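Local structure of endonuclease V (Streptomyces avermitilis, 3GOC) at residues 179-184 with 206-211; 135-140 with 188-193. The protein probably repairs deaminated DNA, nicking the duplex at the second phosphodiester bond 3' to a deoxyinosine in a magnesium-dependent reaction. All blocks are in the same frame, centred on the assembly; numbering follows the deposited sequence.

Contact 1: 179-184 with 206-211; sequences GVKPVF and KYRIPE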
loop_
_atom_site.group_PDB
_atom_site.type_symbol
_atom_site.label_atom_id
_atom_site.label_comp_id
_atom_site.label_asym_id
_atom_site.label_seq_id
_atom_site.Cartn_x
_atom_site.Cartn_y
_atom_site.Cartn_z
ATOM N N GLY A 179 5.751 14.736 -5.810
ATOM C CA GLY A 179 6.021 15.741 -6.824
ATOM C C GLY A 179 6.261 15.224 -8.228
ATOM O O GLY A 179 6.588 16.000 -9.126
ATOM N N VAL A 180 6.092 13.919 -8.417
ATOM C CA VAL A 180 6.295 13.270 -9.713
ATOM C C VAL A 180 4.942 12.976 -10.378
ATOM O O VAL A 180 3.946 12.769 -9.698
ATOM C CB VAL A 180 7.061 11.931 -9.535
ATOM C CG1 VAL A 180 7.228 11.230 -10.872
ATOM C CG2 VAL A 180 8.423 12.196 -8.902
ATOM N N LYS A 181 4.923 12.970 -11.709
ATOM C CA LYS A 181 3.722 12.679 -12.497
ATOM C C LYS A 181 3.018 11.419 -11.962
ATOM O O LYS A 181 3.661 10.409 -11.706
ATOM C CB LYS A 181 4.134 12.476 -13.958
ATOM C CG LYS A 181 3.187 11.638 -14.800
ATOM C CD LYS A 181 1.877 12.353 -15.056
ATOM C CE LYS A 181 0.966 11.516 -15.936
ATOM N NZ LYS A 181 1.585 11.218 -17.268
ATOM N N PRO A 182 1.686 11.462 -11.784
ATOM C CA PRO A 182 1.001 10.270 -11.268
ATOM C C PRO A 182 0.822 9.150 -12.287
ATOM O O PRO A 182 1.122 9.315 -13.478
ATOM C CB PRO A 182 -0.343 10.820 -10.801
ATOM C CG PRO A 182 -0.601 11.932 -11.783
ATOM C CD PRO A 182 0.754 12.601 -11.898
ATOM N N VAL A 183 0.360 8.000 -11.803
ATOM C CA VAL A 183 0.071 6.870 -12.679
ATOM C C VAL A 183 -1.445 6.772 -12.649
ATOM O O VAL A 183 -2.093 7.464 -11.866
ATOM C CB VAL A 183 0.725 5.546 -12.202
ATOM C CG1 VAL A 183 2.236 5.658 -12.338
ATOM C CG2 VAL A 183 0.334 5.225 -10.773
ATOM N N PHE A 184 -2.012 5.923 -13.494
ATOM C CA PHE A 184 -3.455 5.819 -13.590
ATOM C C PHE A 184 -3.949 4.430 -13.277
ATOM O O PHE A 184 -3.741 3.475 -14.024
ATOM C CB PHE A 184 -3.853 6.317 -14.975
ATOM C CG PHE A 184 -3.294 7.679 -15.269
ATOM C CD1 PHE A 184 -2.025 7.825 -15.837
ATOM C CD2 PHE A 184 -3.971 8.816 -14.833
ATOM C CE1 PHE A 184 -1.436 9.086 -15.954
ATOM C CE2 PHE A 184 -3.398 10.078 -14.943
ATOM C CZ PHE A 184 -2.122 10.217 -15.503
ATOM N N LYS A 206 9.806 2.825 -4.107
ATOM C CA LYS A 206 11.023 3.389 -4.680
ATOM C C LYS A 206 10.847 4.074 -6.031
ATOM O O LYS A 206 11.486 5.089 -6.293
ATOM C CB LYS A 206 12.081 2.289 -4.828
ATOM C CG LYS A 206 12.336 1.489 -3.563
ATOM C CD LYS A 206 13.245 0.304 -3.844
ATOM C CE LYS A 206 13.394 -0.585 -2.621
ATOM N NZ LYS A 206 14.254 -1.770 -2.906
ATOM N N TYR A 207 9.986 3.526 -6.880
ATOM C CA TYR A 207 9.774 4.087 -8.207
ATOM C C TYR A 207 8.351 4.549 -8.462
ATOM O O TYR A 207 7.434 4.250 -7.699
ATOM C CB TYR A 207 10.136 3.055 -9.278
ATOM C CG TYR A 207 11.470 2.380 -9.081
ATOM C CD1 TYR A 207 11.561 1.152 -8.425
ATOM C CD2 TYR A 207 12.644 2.967 -9.552
ATOM C CE1 TYR A 207 12.791 0.526 -8.244
ATOM C CE2 TYR A 207 13.878 2.348 -9.374
ATOM C CZ TYR A 207 13.943 1.132 -8.721
ATOM O OH TYR A 207 15.166 0.525 -8.543
ATOM N N ARG A 208 8.176 5.274 -9.562
ATOM C CA ARG A 208 6.859 5.750 -9.956
ATOM C C ARG A 208 6.038 4.584 -10.506
ATOM O O ARG A 208 4.838 4.492 -10.262
ATOM C CB ARG A 208 6.995 6.832 -11.028
ATOM C CG ARG A 208 5.680 7.211 -11.688
ATOM C CD ARG A 208 5.876 8.185 -12.836
ATOM N NE ARG A 208 4.601 8.447 -13.497
ATOM C CZ ARG A 208 4.334 8.149 -14.763
ATOM N NH1 ARG A 208 5.258 7.576 -15.530
ATOM N NH2 ARG A 208 3.134 8.416 -15.261
ATOM N N ILE A 209 6.701 3.706 -11.252
ATOM C CA ILE A 209 6.063 2.544 -11.876
ATOM C C ILE A 209 6.114 1.321 -10.960
ATOM O O ILE A 209 7.156 1.028 -10.378
ATOM C CB ILE A 209 6.781 2.190 -13.206
ATOM C CG1 ILE A 209 6.806 3.410 -14.131
ATOM C CG2 ILE A 209 6.093 1.014 -13.889
ATOM C CD1 ILE A 209 5.428 3.964 -14.488
ATOM N N PRO A 210 4.990 0.593 -10.820
ATOM C CA PRO A 210 4.958 -0.595 -9.960
ATOM C C PRO A 210 6.062 -1.583 -10.311
ATOM O O PRO A 210 6.341 -1.817 -11.490
ATOM C CB PRO A 210 3.575 -1.176 -10.227
ATOM C CG PRO A 210 2.751 0.036 -10.471
ATOM C CD PRO A 210 3.649 0.889 -11.353
ATOM N N GLU A 211 6.685 -2.177 -9.295
ATOM C CA GLU A 211 7.752 -3.140 -9.541
ATOM C C GLU A 211 7.267 -4.323 -10.361
ATOM O O GLU A 211 8.041 -4.927 -11.098
ATOM C CB GLU A 211 8.371 -3.594 -8.211
ATOM C CG GLU A 211 9.209 -2.495 -7.573
ATOM C CD GLU A 211 10.047 -2.963 -6.402
ATOM O OE1 GLU A 211 10.605 -4.077 -6.469
ATOM O OE2 GLU A 211 10.164 -2.202 -5.417
#
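Val183 and Arg208 mark the nearest approach of the two backbones, with the CA of Val183 7.4 Å from the CA of Arg208. At that separation side chains must span the gap, and Arg208 does most of the work. Its CG lies anti to the backbone N (chi1 169°) and the chain stays extended as far as NE, which delivers the guanidinium to two successive carbonyls. NE donates to the O of Lys181 at 2.8 Å, arriving from above that carbonyl's plane in a bent bond. NH2 donates to the O of Pro182, also at 2.8 Å but nearly straight (169°), and here the acceptor lies in the guanidinium plane. NH2 also bonds to the O of Lys143. In this RNase H-like fold the arginine therefore ties the lead-in to strand 183-189 to the loop that runs into helix 211-228, whose N-cap is Pro210. Aliphatic carbons pack along the arginine: CG1 of Val183 lies over one guanidinium face and touches Arg208 CG at 3.8 Å, while CG1 of Val180 meets Arg208 CD at 3.9 Å. The bent chain of Lys181 crosses the arginine, its CG 3.3 Å from Arg208 NH2. This brings Lys181 NZ within 3.8 Å of the same nitrogen, a like-charge proximity that the surrounding carbonyl oxygens may partly offset. With an alanine in place of this arginine, the carbonyls of Lys181, Pro182 and Lys143 would probably lose their shared donor group, leaving the two loops less firmly joined. Farther along, CG1 of Val183 meets CD1 of Ile209 at 4.2 Å.

Contact 2: 135-140 with 188-193; sequences GLPTIG and GHRVDL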
loop_
_atom_site.group_PDB
_atom_site.type_symbol
_atom_site.label_atom_id
_atom_site.label_comp_id
_atom_site.label_asym_id
_atom_site.label_seq_id
_atom_site.Cartn_x
_atom_site.Cartn_y
_atom_site.Cartn_z
ATOM N N GLY A 135 -10.894 -15.536 -13.437
ATOM C CA GLY A 135 -11.668 -15.557 -12.212
ATOM C C GLY A 135 -10.863 -14.969 -11.064
ATOM O O GLY A 135 -11.302 -14.994 -9.919
ATOM N N LEU A 136 -9.695 -14.408 -11.372
ATOM C CA LEU A 136 -8.816 -13.852 -10.346
ATOM C C LEU A 136 -8.878 -12.338 -10.192
ATOM O O LEU A 136 -9.292 -11.626 -11.102
ATOM C CB LEU A 136 -7.371 -14.256 -10.647
ATOM C CG LEU A 136 -7.140 -15.766 -10.803
ATOM C CD1 LEU A 136 -5.741 -16.013 -11.346
ATOM C CD2 LEU A 136 -7.342 -16.473 -9.464
ATOM N N PRO A 137 -8.474 -11.829 -9.019
ATOM C CA PRO A 137 -8.469 -10.393 -8.739
ATOM C C PRO A 137 -7.447 -9.734 -9.656
ATOM O O PRO A 137 -6.313 -10.201 -9.769
ATOM C CB PRO A 137 -8.024 -10.325 -7.282
ATOM C CG PRO A 137 -8.475 -11.625 -6.722
ATOM C CD PRO A 137 -8.126 -12.593 -7.810
ATOM N N THR A 138 -7.847 -8.650 -10.307
ATOM C CA THR A 138 -6.942 -7.944 -11.205
ATOM C C THR A 138 -7.157 -6.441 -11.152
ATOM O O THR A 138 -8.254 -5.966 -10.852
ATOM C CB THR A 138 -7.162 -8.341 -12.677
ATOM O OG1 THR A 138 -8.428 -7.831 -13.112
ATOM C CG2 THR A 138 -7.137 -9.844 -12.847
ATOM N N ILE A 139 -6.099 -5.697 -11.444
ATOM C CA ILE A 139 -6.182 -4.245 -11.508
ATOM C C ILE A 139 -5.285 -3.811 -12.644
ATOM O O ILE A 139 -4.465 -4.586 -13.144
ATOM C CB ILE A 139 -5.689 -3.522 -10.223
ATOM C CG1 ILE A 139 -4.193 -3.752 -10.017
ATOM C CG2 ILE A 139 -6.501 -3.982 -9.025
ATOM C CD1 ILE A 139 -3.608 -2.905 -8.897
ATOM N N GLY A 140 -5.459 -2.570 -13.062
ATOM C CA GLY A 140 -4.618 -2.031 -14.106
ATOM C C GLY A 140 -3.924 -0.784 -13.581
ATOM O O GLY A 140 -4.493 -0.023 -12.799
ATOM N N GLY A 188 -9.874 -3.924 -12.203
ATOM C CA GLY A 188 -10.017 -4.890 -13.264
ATOM C C GLY A 188 -11.176 -5.806 -12.917
ATOM O O GLY A 188 -12.220 -5.797 -13.577
ATOM N N HIS A 189 -10.996 -6.580 -11.852
ATOM C CA HIS A 189 -12.000 -7.542 -11.410
ATOM C C HIS A 189 -11.731 -7.946 -9.957
ATOM O O HIS A 189 -10.585 -8.134 -9.560
ATOM C CB HIS A 189 -11.923 -8.769 -12.326
ATOM C CG HIS A 189 -12.892 -9.859 -11.992
ATOM N ND1 HIS A 189 -14.254 -9.654 -11.932
ATOM C CD2 HIS A 189 -12.703 -11.185 -11.794
ATOM C CE1 HIS A 189 -14.862 -10.808 -11.718
ATOM N NE2 HIS A 189 -13.943 -11.754 -11.633
ATOM N N ARG A 190 -12.797 -8.052 -9.168
ATOM C CA ARG A 190 -12.714 -8.470 -7.769
ATOM C C ARG A 190 -11.804 -7.648 -6.846
ATOM O O ARG A 190 -11.252 -8.178 -5.884
ATOM C CB ARG A 190 -12.320 -9.950 -7.710
ATOM C CG ARG A 190 -13.335 -10.886 -8.374
ATOM C CD ARG A 190 -12.924 -12.339 -8.207
ATOM N NE ARG A 190 -12.795 -12.685 -6.796
ATOM C CZ ARG A 190 -11.995 -13.633 -6.319
ATOM N NH1 ARG A 190 -11.238 -14.348 -7.138
ATOM N NH2 ARG A 190 -11.930 -13.851 -5.009
ATOM N N VAL A 191 -11.654 -6.359 -7.140
ATOM C CA VAL A 191 -10.841 -5.456 -6.318
ATOM C C VAL A 191 -11.499 -4.077 -6.374
ATOM O O VAL A 191 -11.981 -3.687 -7.438
ATOM C CB VAL A 191 -9.397 -5.314 -6.870
ATOM C CG1 VAL A 191 -8.579 -4.413 -5.961
ATOM C CG2 VAL A 191 -8.736 -6.676 -7.001
ATOM N N ASP A 192 -11.562 -3.340 -5.263
ATOM C CA ASP A 192 -12.153 -2.006 -5.349
ATOM C C ASP A 192 -11.053 -0.959 -5.524
ATOM O O ASP A 192 -9.862 -1.281 -5.438
ATOM C CB ASP A 192 -13.088 -1.668 -4.162
ATOM C CG ASP A 192 -12.399 -1.628 -2.805
ATOM O OD1 ASP A 192 -11.173 -1.455 -2.722
ATOM O OD2 ASP A 192 -13.132 -1.755 -1.789
ATOM N N LEU A 193 -11.437 0.280 -5.815
ATOM C CA LEU A 193 -10.450 1.326 -6.056
ATOM C C LEU A 193 -9.518 1.604 -4.895
ATOM O O LEU A 193 -8.329 1.830 -5.109
ATOM C CB LEU A 193 -11.128 2.624 -6.506
ATOM C CG LEU A 193 -11.324 2.780 -8.014
ATOM C CD1 LEU A 193 -11.963 4.133 -8.296
ATOM C CD2 LEU A 193 -9.979 2.675 -8.734
#
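Thr138 faces both Gly188 and His189, the pattern of a classic beta bulge at the end of an antiparallel pairing. The N of Thr138 donates to the O of His189 at 2.9 Å, and the N of His189 returns a bond to the O of Thr138 at 3.0 Å. That same Thr138 oxygen also receives a weak bond from the N of Gly188. A side chain at Gly188 would run into Thr138 OG1, so the tight bulge suits a residue without one. Beyond the bulge, Arg190 NH1 donates to the O of Gly135 at 2.9 Å, lying in the carbonyl plane and using the edge of the guanidinium. CG of Pro137 rests over one guanidinium face, offset toward its rim. With chi1 at 180°, the His189 side chain extends away from its own backbone N and turns the CD2 edge to the O of Leu136 at 3.5 Å, while CG of Arg190 lies over the centre of one ring face. Val191 divides its two methyls: CG2 packs on CB of Pro137 and CG1 on CG2 of Ile139, both at 3.7 Å. In the second shell, Ile29 N bonds to His189 ND1, Glu32 forms a salt bridge with Arg190 NE, and the O of Ala127 engages Thr138 OG1, linking the bulge to helix 126-134. Backbone bonds from Pro137 and Ile139 to Ile111 continue the RNase H-like sheet into strand 110-114. With NE paired to Glu32, NH1 given to the Gly135 carbonyl and Pro137 over one face, the guanidinium is probably restrained in both position and rotation.

Contacts 1 and 2 lie at the two ends of strand 183-189, their centres 20 Å apart, and their segments alternate along the chain: 135-140, 179-184, 188-193, then 206-211. They illustrate two ways of securing one strand, by a long side chain reaching backbone carbonyls at its start and by a bulged backbone pairing at its finish. Contact 1 lies closer to the magnesium site: the side chain of Ile209 is about 6 Å from that of Asp114, a magnesium ligand, and about 9 Å from a bound magnesium ion, whereas that of Ile139 in contact 2 is about 10 Å from the Asp114 side chain. Strand 138-142 lies between strand 183-189 and strand 110-114, which carries Asp114.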